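Local structure of Avidin/streptavidin (3SZH) at residues S11-V14 / T20-I23; N24-Q29 / G54-T59; G34-R39 / D115-T120; S48-N53 / S70-N75; T65-S70 / S76-S81. The protein binds biotin with high affinity as a member of the avidin/streptavidin family, here in its ligand-free form. One frame throughout, in Å; residues are numbered along the deposited sequence.

Contact 1 of 5, residues S11-V14 / T20-I23; sequences SAWV and TLYI
The indole of Trp13 turns its pyrrole side to strand 20-23: Leu21 O sits at the ring edge, near its plane and 3.8 Å from CD1, while Ile23 CD1 comes up to NE1 at 3.6 Å. The phenol of Tyr22 belongs to the other face of the sheet. Thr20 CG2, two residues back on the same strand, stands 3.4 Å above the centre of one ring face, and Ala12 CB touches CD2 from strand 11-14. CG of Trp13 lies beside the backbone N (chi1 -48°), which brings the indole back over its own strand toward Ser11. There NE1 donates to Ser11 OG over 2.9 Å, along a line tilted 18° from the ring plane, and that hydroxyl passes on to Thr8 O. With an alanine in place of Trp13, Ser11 OG would probably lose its indole donor and Ile23 CD1 would border a gap. Underneath runs an antiparallel hairpin ladder. Trp13 and Leu21 form a hydrogen-bonded pair, with Leu21 N 2.9 Å from Trp13 O, and Ile23 N reaches Ser11 O at 2.8 Å. Between these bonds Ala12 CA points its hydrogen at Leu21 O, 3.2 Å away. Leu21 and Ile23 carry the Trp13 face on to Phe63 and Ile61 of strand 60-66, whereas Thr20 OG1 and Tyr22 OH both bind Arg39. The two sides of the hairpin thus differ in chemistry: on the Trp13 side a mainly apolar layer encloses the indole-to-serine bond, and on the Tyr22 side an arginine ties two hydroxyls together.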
# COMPACT_ATOMS: atom_id res chain seq x y z
N SER B 11 -8.86 15.37 -4.94
CA SER B 11 -8.07 16.24 -4.08
C SER B 11 -6.59 15.97 -4.34
O SER B 11 -6.19 14.82 -4.61
CB SER B 11 -8.43 16.06 -2.60
OG SER B 11 -8.19 14.76 -2.11
N ALA B 12 -5.79 17.03 -4.32
CA ALA B 12 -4.36 16.95 -4.61
C ALA B 12 -3.53 17.40 -3.41
O ALA B 12 -3.91 18.32 -2.67
CB ALA B 12 -4.01 17.77 -5.81
N TRP B 13 -2.38 16.77 -3.26
CA TRP B 13 -1.57 16.86 -2.04
C TRP B 13 -0.11 16.88 -2.44
O TRP B 13 0.28 16.00 -3.20
CB TRP B 13 -1.89 15.70 -1.09
CG TRP B 13 -3.35 15.49 -0.89
CD1 TRP B 13 -4.21 14.77 -1.66
CD2 TRP B 13 -4.14 16.09 0.12
NE1 TRP B 13 -5.48 14.86 -1.19
CE2 TRP B 13 -5.47 15.66 -0.09
CE3 TRP B 13 -3.87 16.97 1.20
CZ2 TRP B 13 -6.54 16.10 0.73
CZ3 TRP B 13 -4.94 17.39 2.03
CH2 TRP B 13 -6.24 16.93 1.79
N VAL B 14 0.70 17.80 -1.92
CA VAL B 14 2.09 17.98 -2.36
C VAL B 14 3.03 17.81 -1.18
O VAL B 14 2.88 18.45 -0.15
CB VAL B 14 2.34 19.38 -3.01
CG1 VAL B 14 3.66 19.41 -3.72
CG2 VAL B 14 1.25 19.73 -4.00
N THR B 20 3.45 15.35 -6.12
CA THR B 20 2.01 15.47 -5.91
C THR B 20 1.28 14.13 -6.07
O THR B 20 1.47 13.41 -7.06
CB THR B 20 1.38 16.46 -6.90
OG1 THR B 20 2.07 17.71 -6.80
CG2 THR B 20 -0.12 16.68 -6.64
N LEU B 21 0.44 13.83 -5.08
CA LEU B 21 -0.63 12.85 -5.18
C LEU B 21 -1.90 13.51 -5.66
O LEU B 21 -2.42 14.41 -5.00
CB LEU B 21 -0.87 12.17 -3.84
CG LEU B 21 -2.08 11.23 -3.75
CD1 LEU B 21 -1.85 10.00 -4.62
CD2 LEU B 21 -2.38 10.82 -2.33
N TYR B 22 -2.40 13.05 -6.80
CA TYR B 22 -3.68 13.46 -7.38
C TYR B 22 -4.67 12.35 -7.10
O TYR B 22 -4.61 11.29 -7.77
CB TYR B 22 -3.54 13.70 -8.90
CG TYR B 22 -2.49 14.71 -9.29
CD1 TYR B 22 -1.16 14.30 -9.52
CD2 TYR B 22 -2.80 16.07 -9.42
CE1 TYR B 22 -0.18 15.21 -9.88
CE2 TYR B 22 -1.84 16.99 -9.79
CZ TYR B 22 -0.52 16.55 -10.04
OH TYR B 22 0.48 17.42 -10.39
N ILE B 23 -5.53 12.52 -6.11
CA ILE B 23 -6.56 11.53 -5.84
C ILE B 23 -7.69 11.71 -6.82
O ILE B 23 -8.28 12.80 -6.87
CB ILE B 23 -7.08 11.57 -4.38
CG1 ILE B 23 -5.94 11.42 -3.37
CG2 ILE B 23 -8.18 10.54 -4.17
CD1 ILE B 23 -6.40 11.48 -1.90

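Contact 2 of 5, residues N24-Q29 / G54-T59; sequences NSINAQ and GWVFGT
At one end of the avidin barrel, Ile26 and Val56 reach toward each other from strands 20-26 and 50-57, which are not neighbours in the sheet: strand 31-37 runs between them. Their side chains cross at about a right angle and meet through single methyls, Ile26 CD1 and Val56 CG2, 3.9 Å apart. Ile26 is extended through its second torsion (chi2 174°), which carries CD1 out to Val56. Just before it, a classic beta bulge sets Asn24 and Ser25 together opposite Thr33 of strand 31-37. Beyond the strand the chain turns, and Gln29 presents its backbone O to the edge of the Trp55 indole, near the ring plane and 4.1 Å from CZ3. The Trp55 CB leaves its strand away from 24-29, and only the outer part of the ring comes back to it. A charge from outside joins the two segments, since Lys66 of the second subunit binds both Gln29 O and Val56 O. Trp55 packs in addition on Asn53 of that subunit. A small apolar touch beside two backbone carbonyls that share a partner lysine is thus part of the rim of an antiparallel beta barrel, at the place where it enters the dimer interface.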
# COMPACT_ATOMS: atom_id res chain seq x y z
N ASN B 24 -8.00 10.67 -7.58
CA ASN B 24 -9.06 10.70 -8.55
C ASN B 24 -10.38 10.26 -7.96
O ASN B 24 -11.23 11.10 -7.70
CB ASN B 24 -8.66 9.88 -9.77
CG ASN B 24 -9.75 9.83 -10.78
OD1 ASN B 24 -10.46 8.84 -10.85
ND2 ASN B 24 -9.91 10.89 -11.54
N SER B 25 -10.59 8.96 -7.77
CA SER B 25 -11.81 8.43 -7.21
C SER B 25 -11.59 7.84 -5.82
O SER B 25 -10.51 7.31 -5.51
CB SER B 25 -12.41 7.37 -8.15
OG SER B 25 -11.57 6.23 -8.26
N ILE B 26 -12.61 7.96 -4.99
CA ILE B 26 -12.75 7.19 -3.77
C ILE B 26 -14.16 6.61 -3.81
O ILE B 26 -15.15 7.34 -3.73
CB ILE B 26 -12.56 8.03 -2.49
CG1 ILE B 26 -11.18 8.71 -2.46
CG2 ILE B 26 -12.78 7.16 -1.27
CD1 ILE B 26 -11.00 9.68 -1.27
N ASN B 27 -14.26 5.29 -4.01
CA ASN B 27 -15.56 4.67 -4.28
C ASN B 27 -16.33 4.41 -3.00
O ASN B 27 -15.89 4.78 -1.92
CB ASN B 27 -15.44 3.45 -5.21
CG ASN B 27 -14.88 2.19 -4.53
OD1 ASN B 27 -14.58 1.21 -5.25
ND2 ASN B 27 -14.73 2.18 -3.24
N ALA B 28 -17.48 3.76 -3.13
CA ALA B 28 -18.37 3.57 -2.00
C ALA B 28 -17.73 2.76 -0.88
O ALA B 28 -18.11 2.90 0.28
CB ALA B 28 -19.69 2.92 -2.47
N GLN B 29 -16.77 1.91 -1.23
CA GLN B 29 -16.04 1.09 -0.27
C GLN B 29 -14.79 1.80 0.25
O GLN B 29 -14.12 1.28 1.13
CB GLN B 29 -15.66 -0.25 -0.92
CG GLN B 29 -16.85 -1.18 -1.08
CD GLN B 29 -17.84 -0.77 -2.16
OE1 GLN B 29 -19.04 -0.67 -1.90
NE2 GLN B 29 -17.34 -0.54 -3.38
N GLY B 54 -5.17 2.31 -3.63
CA GLY B 54 -5.12 2.37 -2.17
C GLY B 54 -6.50 2.32 -1.57
O GLY B 54 -7.46 1.87 -2.22
N TRP B 55 -6.58 2.84 -0.35
CA TRP B 55 -7.80 2.79 0.48
C TRP B 55 -7.88 4.03 1.35
O TRP B 55 -6.85 4.54 1.82
CB TRP B 55 -7.75 1.58 1.43
CG TRP B 55 -7.75 0.25 0.76
CD1 TRP B 55 -6.68 -0.58 0.61
CD2 TRP B 55 -8.88 -0.40 0.17
NE1 TRP B 55 -7.08 -1.70 -0.09
CE2 TRP B 55 -8.42 -1.62 -0.37
CE3 TRP B 55 -10.24 -0.07 0.05
CZ2 TRP B 55 -9.28 -2.52 -1.03
CZ3 TRP B 55 -11.09 -0.95 -0.61
CH2 TRP B 55 -10.61 -2.17 -1.15
N VAL B 56 -9.10 4.46 1.62
CA VAL B 56 -9.39 5.49 2.62
C VAL B 56 -10.37 4.91 3.63
O VAL B 56 -11.37 4.28 3.25
CB VAL B 56 -9.95 6.77 1.93
CG1 VAL B 56 -10.42 7.80 2.93
CG2 VAL B 56 -8.90 7.36 1.00
N PHE B 57 -10.11 5.16 4.91
CA PHE B 57 -11.02 4.75 5.98
C PHE B 57 -11.10 5.92 6.95
O PHE B 57 -10.25 6.08 7.82
CB PHE B 57 -10.49 3.51 6.70
CG PHE B 57 -11.55 2.74 7.47
CD1 PHE B 57 -11.33 1.39 7.78
CD2 PHE B 57 -12.76 3.31 7.84
CE1 PHE B 57 -12.28 0.64 8.44
CE2 PHE B 57 -13.71 2.58 8.53
CZ PHE B 57 -13.47 1.24 8.82
N GLY B 58 -12.09 6.78 6.77
CA GLY B 58 -12.21 8.00 7.57
C GLY B 58 -11.07 8.93 7.25
O GLY B 58 -10.94 9.42 6.13
N THR B 59 -10.20 9.15 8.23
CA THR B 59 -9.00 9.93 8.01
C THR B 59 -7.74 9.10 7.76
O THR B 59 -6.71 9.68 7.47
CB THR B 59 -8.71 10.87 9.20
OG1 THR B 59 -8.47 10.07 10.37
CG2 THR B 59 -9.89 11.83 9.42

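Contact 3 of 5, residues G34-R39 / D115-T120; sequences GSYINR and DVFSQT
Asp115 opens the segment on strand 111-119, pointing into the antiparallel avidin barrel toward Tyr36 of strand 31-37. Neither strand neighbours the other: strands 11-14 and 20-26 lie between them, and the contact bridges the interior through side chains alone. The carboxylate does not bond to the phenol, as Asp115 OD2 stays 4.3 Å from Tyr36 OH. Its oxygens are taken by others, OD1 by Gln16 NE2 and OD2 by the indole NE1 of Trp80. Two residues on, Phe117 supplies the packing. Its CG lies beside the backbone N (chi1 -68°), while Tyr36 has CG opposite its own N (chi1 -168°), and the two side chains cross at about a right angle. The rings meet rim to rim, without a face-to-face stack: Phe117 CE2 lies 3.9 Å from Tyr36 CE2, and each of these carbons is at the edge of the other ring. Phe117 CZ lies in the plane of the Tyr36 ring, 4.0 Å from Tyr36 OH. A serine in place of Tyr36 would probably open a gap along this rim and leave the Phe117 ring freer to turn. Phe117 also leans on Trp13 and on Thr95. Buried aromatic rings beside a carboxylate are consistent with the interior that holds biotin in this family. Further along, Ser118 O accepts from Val14 N, and Gln119 OE1 from the backbone N of both Gln5 and Gly91.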
# COMPACT_ATOMS: atom_id res chain seq x y z
N GLY B 34 -5.79 7.09 -8.39
CA GLY B 34 -5.20 8.40 -8.64
C GLY B 34 -3.93 8.30 -9.43
O GLY B 34 -3.63 7.26 -10.05
N SER B 35 -3.17 9.38 -9.45
CA SER B 35 -1.90 9.50 -10.15
C SER B 35 -0.90 10.15 -9.21
O SER B 35 -1.29 10.93 -8.33
CB SER B 35 -2.02 10.36 -11.40
OG SER B 35 -2.93 9.81 -12.35
N TYR B 36 0.38 9.89 -9.41
CA TYR B 36 1.46 10.50 -8.64
C TYR B 36 2.48 11.06 -9.60
O TYR B 36 2.88 10.38 -10.56
CB TYR B 36 2.08 9.45 -7.74
CG TYR B 36 3.01 9.97 -6.69
CD1 TYR B 36 4.36 10.14 -6.96
CD2 TYR B 36 2.54 10.32 -5.43
CE1 TYR B 36 5.24 10.61 -5.99
CE2 TYR B 36 3.43 10.78 -4.43
CZ TYR B 36 4.77 10.91 -4.74
OH TYR B 36 5.63 11.36 -3.76
N ILE B 37 2.91 12.29 -9.32
CA ILE B 37 4.02 12.89 -10.05
C ILE B 37 5.14 13.20 -9.07
O ILE B 37 4.97 14.02 -8.15
CB ILE B 37 3.64 14.11 -10.89
CG1 ILE B 37 2.61 13.74 -11.96
CG2 ILE B 37 4.89 14.74 -11.52
CD1 ILE B 37 2.12 14.91 -12.83
N ASN B 38 6.26 12.50 -9.25
CA ASN B 38 7.47 12.70 -8.45
C ASN B 38 8.23 13.90 -8.97
O ASN B 38 8.45 14.06 -10.18
CB ASN B 38 8.31 11.42 -8.59
CG ASN B 38 9.70 11.54 -7.98
OD1 ASN B 38 9.88 12.15 -6.93
ND2 ASN B 38 10.66 10.91 -8.62
N ARG B 39 8.65 14.75 -8.04
CA ARG B 39 9.48 15.90 -8.40
C ARG B 39 10.69 16.04 -7.47
O ARG B 39 11.23 17.14 -7.30
CB ARG B 39 8.65 17.19 -8.41
CG ARG B 39 7.48 17.11 -9.38
CD ARG B 39 6.83 18.46 -9.60
NE ARG B 39 5.58 18.36 -10.35
CZ ARG B 39 4.40 18.05 -9.81
NH1 ARG B 39 4.28 17.82 -8.52
NH2 ARG B 39 3.34 17.95 -10.59
N ASP B 115 6.87 11.26 4.63
CA ASP B 115 6.43 12.37 3.76
C ASP B 115 5.25 13.06 4.40
O ASP B 115 4.34 12.38 4.92
CB ASP B 115 5.94 11.86 2.40
CG ASP B 115 7.04 11.49 1.43
OD1 ASP B 115 8.24 11.69 1.70
OD2 ASP B 115 6.66 10.95 0.37
N VAL B 116 5.24 14.39 4.37
CA VAL B 116 4.05 15.14 4.77
C VAL B 116 3.55 15.86 3.54
O VAL B 116 4.29 16.61 2.91
CB VAL B 116 4.33 16.13 5.92
CG1 VAL B 116 3.08 16.93 6.19
CG2 VAL B 116 4.77 15.35 7.18
N PHE B 117 2.31 15.55 3.15
CA PHE B 117 1.69 16.14 1.98
C PHE B 117 0.77 17.26 2.47
O PHE B 117 0.07 17.11 3.48
CB PHE B 117 0.87 15.08 1.21
CG PHE B 117 1.69 14.02 0.56
CD1 PHE B 117 2.14 12.92 1.29
CD2 PHE B 117 1.98 14.10 -0.80
CE1 PHE B 117 2.88 11.92 0.67
CE2 PHE B 117 2.72 13.09 -1.43
CZ PHE B 117 3.17 12.01 -0.70
N SER B 118 0.83 18.39 1.79
CA SER B 118 0.01 19.55 2.10
C SER B 118 -0.95 19.79 0.94
O SER B 118 -0.62 19.50 -0.20
CB SER B 118 0.91 20.78 2.28
OG SER B 118 1.79 20.62 3.38
N GLN B 119 -2.12 20.34 1.22
CA GLN B 119 -3.04 20.70 0.16
C GLN B 119 -2.35 21.56 -0.89
O GLN B 119 -1.49 22.40 -0.56
CB GLN B 119 -4.24 21.41 0.73
CG GLN B 119 -3.95 22.70 1.47
CD GLN B 119 -5.22 23.32 1.95
OE1 GLN B 119 -5.81 22.85 2.92
NE2 GLN B 119 -5.65 24.38 1.27
N THR B 120 -2.73 21.33 -2.16
CA THR B 120 -2.23 22.05 -3.35
C THR B 120 -2.02 23.53 -3.05
O THR B 120 -2.97 24.21 -2.69
CB THR B 120 -3.20 21.97 -4.59
OG1 THR B 120 -3.69 23.28 -4.92
CG2 THR B 120 -4.39 21.09 -4.31

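Contact 4 of 5, residues S48-N53 / S70-N75; sequences SPYPVN and SVESCN
Tyr50 OH donates to the backbone O of Glu72 at 3.0 Å, the one direct hydrogen bond between these segments. Glu72 O lies in the plane of the phenol, at the ring edge and 3.6 Å from Tyr50 CE2. Seen from the carbonyl, however, the hydroxyl comes from well above the plane, 55° out of it, and so does not use a lone pair. The phenol oxygen also rests against Glu72 CB at 3.4 Å. Side by side with this bond a water links the segments: Ser48 OG donates to it over 2.7 Å, and the water in turn donates to Glu72 OE1 over 2.9 Å. Glu72 reaches the water with its chain extended, CG anti to the backbone N (chi1 -161°), while the carboxylate is turned 69° from the ring of Tyr50. The contact spans the mouth of the barrel: segment 48-53 leads into strand 50-57, and 70-75 carries the end of the loop after strand 60-66 and the start of strand 73-85. Around it, a second shell fixes both partners. The other carboxylate oxygen, OE2, accepts from Cys45 N, and Cys45 is itself joined to Cys74 by a disulfide. Asn69 is shared between the segments, its ND2 bonded to Ser48 OG and its OD1 to the backbone N of Val71 and Glu72. Trp67 meets the Tyr50 ring edge-to-face. Farther out, Ser73 OG accepts from Asn75 N at 3.1 Å in an ST turn, at the corner at Asn75 where the strand changes direction.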
# COMPACT_ATOMS: atom_id res chain seq x y z
N SER B 48 6.28 12.68 -14.77
CA SER B 48 5.32 11.92 -15.57
C SER B 48 4.38 11.21 -14.59
O SER B 48 4.76 10.93 -13.45
CB SER B 48 6.03 10.94 -16.52
OG SER B 48 6.74 9.96 -15.79
N PRO B 49 3.14 10.94 -15.00
CA PRO B 49 2.20 10.38 -14.04
C PRO B 49 2.36 8.88 -13.86
O PRO B 49 2.51 8.12 -14.84
CB PRO B 49 0.84 10.70 -14.65
CG PRO B 49 1.10 10.78 -16.15
CD PRO B 49 2.51 11.26 -16.30
N TYR B 50 2.32 8.48 -12.58
CA TYR B 50 2.36 7.05 -12.21
C TYR B 50 1.04 6.68 -11.55
O TYR B 50 0.59 7.37 -10.64
CB TYR B 50 3.55 6.72 -11.28
CG TYR B 50 4.85 6.79 -12.03
CD1 TYR B 50 5.55 7.98 -12.22
CD2 TYR B 50 5.37 5.64 -12.61
CE1 TYR B 50 6.72 8.02 -12.97
CE2 TYR B 50 6.53 5.67 -13.37
CZ TYR B 50 7.20 6.86 -13.56
OH TYR B 50 8.34 6.94 -14.32
N PRO B 51 0.36 5.64 -12.04
CA PRO B 51 -0.90 5.23 -11.40
C PRO B 51 -0.77 4.85 -9.92
O PRO B 51 0.22 4.24 -9.51
CB PRO B 51 -1.36 4.04 -12.25
CG PRO B 51 -0.76 4.31 -13.60
CD PRO B 51 0.60 4.87 -13.28
N VAL B 52 -1.82 5.16 -9.17
CA VAL B 52 -1.90 4.91 -7.75
C VAL B 52 -3.18 4.14 -7.43
O VAL B 52 -4.25 4.43 -8.00
CB VAL B 52 -1.94 6.26 -6.99
CG1 VAL B 52 -2.14 6.08 -5.48
CG2 VAL B 52 -0.68 7.09 -7.27
N ASN B 53 -3.08 3.20 -6.50
CA ASN B 53 -4.26 2.63 -5.89
C ASN B 53 -4.12 2.70 -4.36
O ASN B 53 -3.09 3.13 -3.85
CB ASN B 53 -4.56 1.19 -6.41
CG ASN B 53 -3.42 0.24 -6.18
OD1 ASN B 53 -2.61 0.41 -5.26
ND2 ASN B 53 -3.36 -0.82 -7.00
N SER B 70 4.61 4.69 -19.18
CA SER B 70 4.94 4.67 -20.60
C SER B 70 6.24 5.39 -20.92
O SER B 70 6.71 5.31 -22.06
CB SER B 70 3.82 5.29 -21.43
OG SER B 70 3.52 6.57 -20.93
N VAL B 71 6.81 6.11 -19.95
CA VAL B 71 8.09 6.75 -20.26
C VAL B 71 9.30 6.27 -19.50
O VAL B 71 10.40 6.33 -20.06
CB VAL B 71 8.03 8.30 -20.30
CG1 VAL B 71 7.04 8.79 -21.35
CG2 VAL B 71 7.70 8.86 -18.95
N GLU B 72 9.13 5.75 -18.28
CA GLU B 72 10.30 5.45 -17.44
C GLU B 72 9.99 4.41 -16.36
O GLU B 72 8.88 4.39 -15.81
CB GLU B 72 10.71 6.76 -16.73
CG GLU B 72 12.10 6.73 -16.23
CD GLU B 72 12.53 8.08 -15.73
OE1 GLU B 72 11.90 9.14 -16.05
OE2 GLU B 72 13.51 8.05 -15.00
N SER B 73 11.00 3.59 -16.04
CA SER B 73 10.94 2.62 -14.94
C SER B 73 11.97 2.94 -13.89
O SER B 73 13.14 3.23 -14.22
CB SER B 73 11.25 1.22 -15.46
OG SER B 73 11.34 0.32 -14.38
N CYS B 74 11.57 2.82 -12.63
CA CYS B 74 12.51 2.81 -11.51
C CYS B 74 12.50 1.50 -10.73
O CYS B 74 13.01 1.43 -9.61
CB CYS B 74 12.32 4.05 -10.62
SG CYS B 74 12.66 5.62 -11.56
N ASN B 75 11.94 0.45 -11.34
CA ASN B 75 12.16 -0.93 -10.86
C ASN B 75 11.74 -1.21 -9.42
O ASN B 75 12.35 -2.02 -8.73
CB ASN B 75 13.64 -1.33 -11.06
CG ASN B 75 13.80 -2.81 -11.18
OD1 ASN B 75 12.97 -3.48 -11.79
ND2 ASN B 75 14.90 -3.34 -10.62
O HOH W 1 9.38 10.46 -16.24

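Contact 5 of 5, residues T65-S70 / S76-S81; sequences TKWLNS and SITSWS
The regular ladder of the hairpin 60-66/73-85 breaks here, Trp67 being where the first strand turns a corner. The indole NE1 donates to Thr78 OG1 at 2.8 Å, almost straight (173°) and with the hydroxyl oxygen in the ring plane. Thr78 OG1 is placed for this by a first torsion that sets it beside the backbone N (chi1 -59°). The backbone of Trp67 adds a bond from N to Ser76 O of 2.9 Å, and the same oxygen lies at the edge of the ring, 3.3 Å from CD1. Thr65 and Thr78 form a hydrogen-bonded antiparallel pair, Thr65 N to Thr78 O being 2.9 Å. Thr65 CG2 does two jobs. It stands 3.6 Å above one face of the Trp67 indole, offset toward the rim, and it also touches the edge of Trp80 at CZ3. In its turn Thr78 CG2 lies over a face of the Trp80 ring, 3.4 Å above the plane. The two indoles themselves meet loosely, Trp67 CZ2 being 4.3 Å from Trp80 CH2. Trp67 is itself the centre of an inverse gamma turn, closed by a weak bond from Leu68 N to Lys66 O. Lys66, on the other side of the sheet, is extended toward the second subunit, where, besides its carbonyl partners, it makes a cation-pi contact with Phe57 of that subunit. Inside, Trp80 stacks with Phe63. Trp67, held by Thr78, and Trp80 line the inner side of the antiparallel avidin barrel, consistent with the biotin-holding interior of this family.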
# COMPACT_ATOMS: atom_id res chain seq x y z
N THR B 65 2.18 3.15 -5.44
CA THR B 65 2.47 3.33 -6.85
C THR B 65 3.59 2.39 -7.27
O THR B 65 4.59 2.23 -6.56
CB THR B 65 2.80 4.80 -7.19
OG1 THR B 65 2.71 4.99 -8.61
CG2 THR B 65 4.18 5.22 -6.74
N LYS B 66 3.41 1.79 -8.44
CA LYS B 66 4.46 1.04 -9.12
C LYS B 66 5.21 1.99 -10.04
O LYS B 66 4.60 2.68 -10.87
CB LYS B 66 3.84 -0.13 -9.89
CG LYS B 66 4.80 -0.86 -10.82
CD LYS B 66 4.14 -2.09 -11.45
CE LYS B 66 5.02 -2.67 -12.54
NZ LYS B 66 4.49 -3.99 -13.02
N TRP B 67 6.54 2.04 -9.93
CA TRP B 67 7.33 2.98 -10.72
C TRP B 67 7.61 2.46 -12.11
O TRP B 67 8.77 2.21 -12.50
CB TRP B 67 8.62 3.35 -9.99
CG TRP B 67 8.38 4.04 -8.68
CD1 TRP B 67 8.51 3.50 -7.41
CD2 TRP B 67 7.91 5.37 -8.49
NE1 TRP B 67 8.17 4.44 -6.46
CE2 TRP B 67 7.81 5.60 -7.09
CE3 TRP B 67 7.60 6.41 -9.38
CZ2 TRP B 67 7.40 6.82 -6.56
CZ3 TRP B 67 7.18 7.62 -8.85
CH2 TRP B 67 7.09 7.81 -7.46
N LEU B 68 6.55 2.28 -12.88
CA LEU B 68 6.65 1.92 -14.29
C LEU B 68 5.49 2.62 -14.98
O LEU B 68 4.35 2.50 -14.56
CB LEU B 68 6.56 0.40 -14.48
CG LEU B 68 6.70 -0.13 -15.91
CD1 LEU B 68 8.02 0.28 -16.47
CD2 LEU B 68 6.51 -1.65 -15.95
N ASN B 69 5.80 3.36 -16.03
CA ASN B 69 4.77 3.96 -16.86
C ASN B 69 5.28 3.94 -18.31
O ASN B 69 6.26 3.25 -18.64
CB ASN B 69 4.34 5.35 -16.34
CG ASN B 69 5.41 6.38 -16.50
OD1 ASN B 69 6.47 6.10 -17.07
ND2 ASN B 69 5.17 7.58 -16.00
N SER B 70 4.61 4.69 -19.18
CA SER B 70 4.94 4.67 -20.60
C SER B 70 6.24 5.39 -20.92
O SER B 70 6.71 5.31 -22.06
CB SER B 70 3.82 5.29 -21.43
OG SER B 70 3.52 6.57 -20.93
N SER B 76 10.70 -0.50 -8.95
CA SER B 76 10.35 -0.57 -7.55
C SER B 76 8.91 -0.11 -7.34
O SER B 76 8.24 0.31 -8.29
CB SER B 76 11.31 0.30 -6.74
OG SER B 76 11.26 1.64 -7.22
N ILE B 77 8.44 -0.24 -6.09
CA ILE B 77 7.07 0.11 -5.70
C ILE B 77 7.18 0.87 -4.37
O ILE B 77 7.87 0.41 -3.45
CB ILE B 77 6.22 -1.17 -5.44
CG1 ILE B 77 6.17 -2.08 -6.68
CG2 ILE B 77 4.79 -0.78 -5.00
CD1 ILE B 77 5.62 -3.46 -6.40
N THR B 78 6.49 2.01 -4.27
CA THR B 78 6.40 2.74 -3.00
C THR B 78 4.99 2.65 -2.45
O THR B 78 4.02 2.73 -3.21
CB THR B 78 6.79 4.21 -3.17
OG1 THR B 78 8.13 4.26 -3.66
CG2 THR B 78 6.72 4.99 -1.83
N SER B 79 4.89 2.42 -1.15
CA SER B 79 3.62 2.38 -0.45
C SER B 79 3.66 3.35 0.72
O SER B 79 4.61 3.34 1.50
CB SER B 79 3.34 1.01 0.12
OG SER B 79 3.27 0.07 -0.92
N TRP B 80 2.64 4.17 0.85
CA TRP B 80 2.46 5.14 1.94
C TRP B 80 1.30 4.70 2.81
O TRP B 80 0.25 4.26 2.32
CB TRP B 80 2.12 6.49 1.34
CG TRP B 80 3.18 7.22 0.57
CD1 TRP B 80 3.96 8.23 1.03
CD2 TRP B 80 3.53 7.05 -0.81
NE1 TRP B 80 4.75 8.74 0.04
CE2 TRP B 80 4.53 8.01 -1.11
CE3 TRP B 80 3.06 6.21 -1.85
CZ2 TRP B 80 5.04 8.18 -2.40
CZ3 TRP B 80 3.61 6.37 -3.12
CH2 TRP B 80 4.57 7.35 -3.39
N SER B 81 1.48 4.88 4.12
CA SER B 81 0.41 4.73 5.10
C SER B 81 0.35 6.02 5.89
O SER B 81 1.38 6.51 6.34
CB SER B 81 0.72 3.61 6.09
OG SER B 81 0.82 2.35 5.43

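In the fold
All five contacts belong to one eight-stranded antiparallel barrel in which each strand pairs with the next in the chain. Contacts 1 and 5 are neighbouring-strand hairpins on opposite sides of the chain's centre, their own centres about 15 Å apart. Contact 3 crosses the interior, its centre about 5 Å from that of contact 1, and encloses contacts 4 and 5 along the sequence. Contacts 4 and 5 have centres about 7 Å apart, share Ser70 and interleave in sequence. Contacts 2 and 4 both use strand 50-57, with centres about 21 Å apart. Contacts 2, 4 and 5 also reach the second subunit, so this part of the barrel wall also forms the subunit interface.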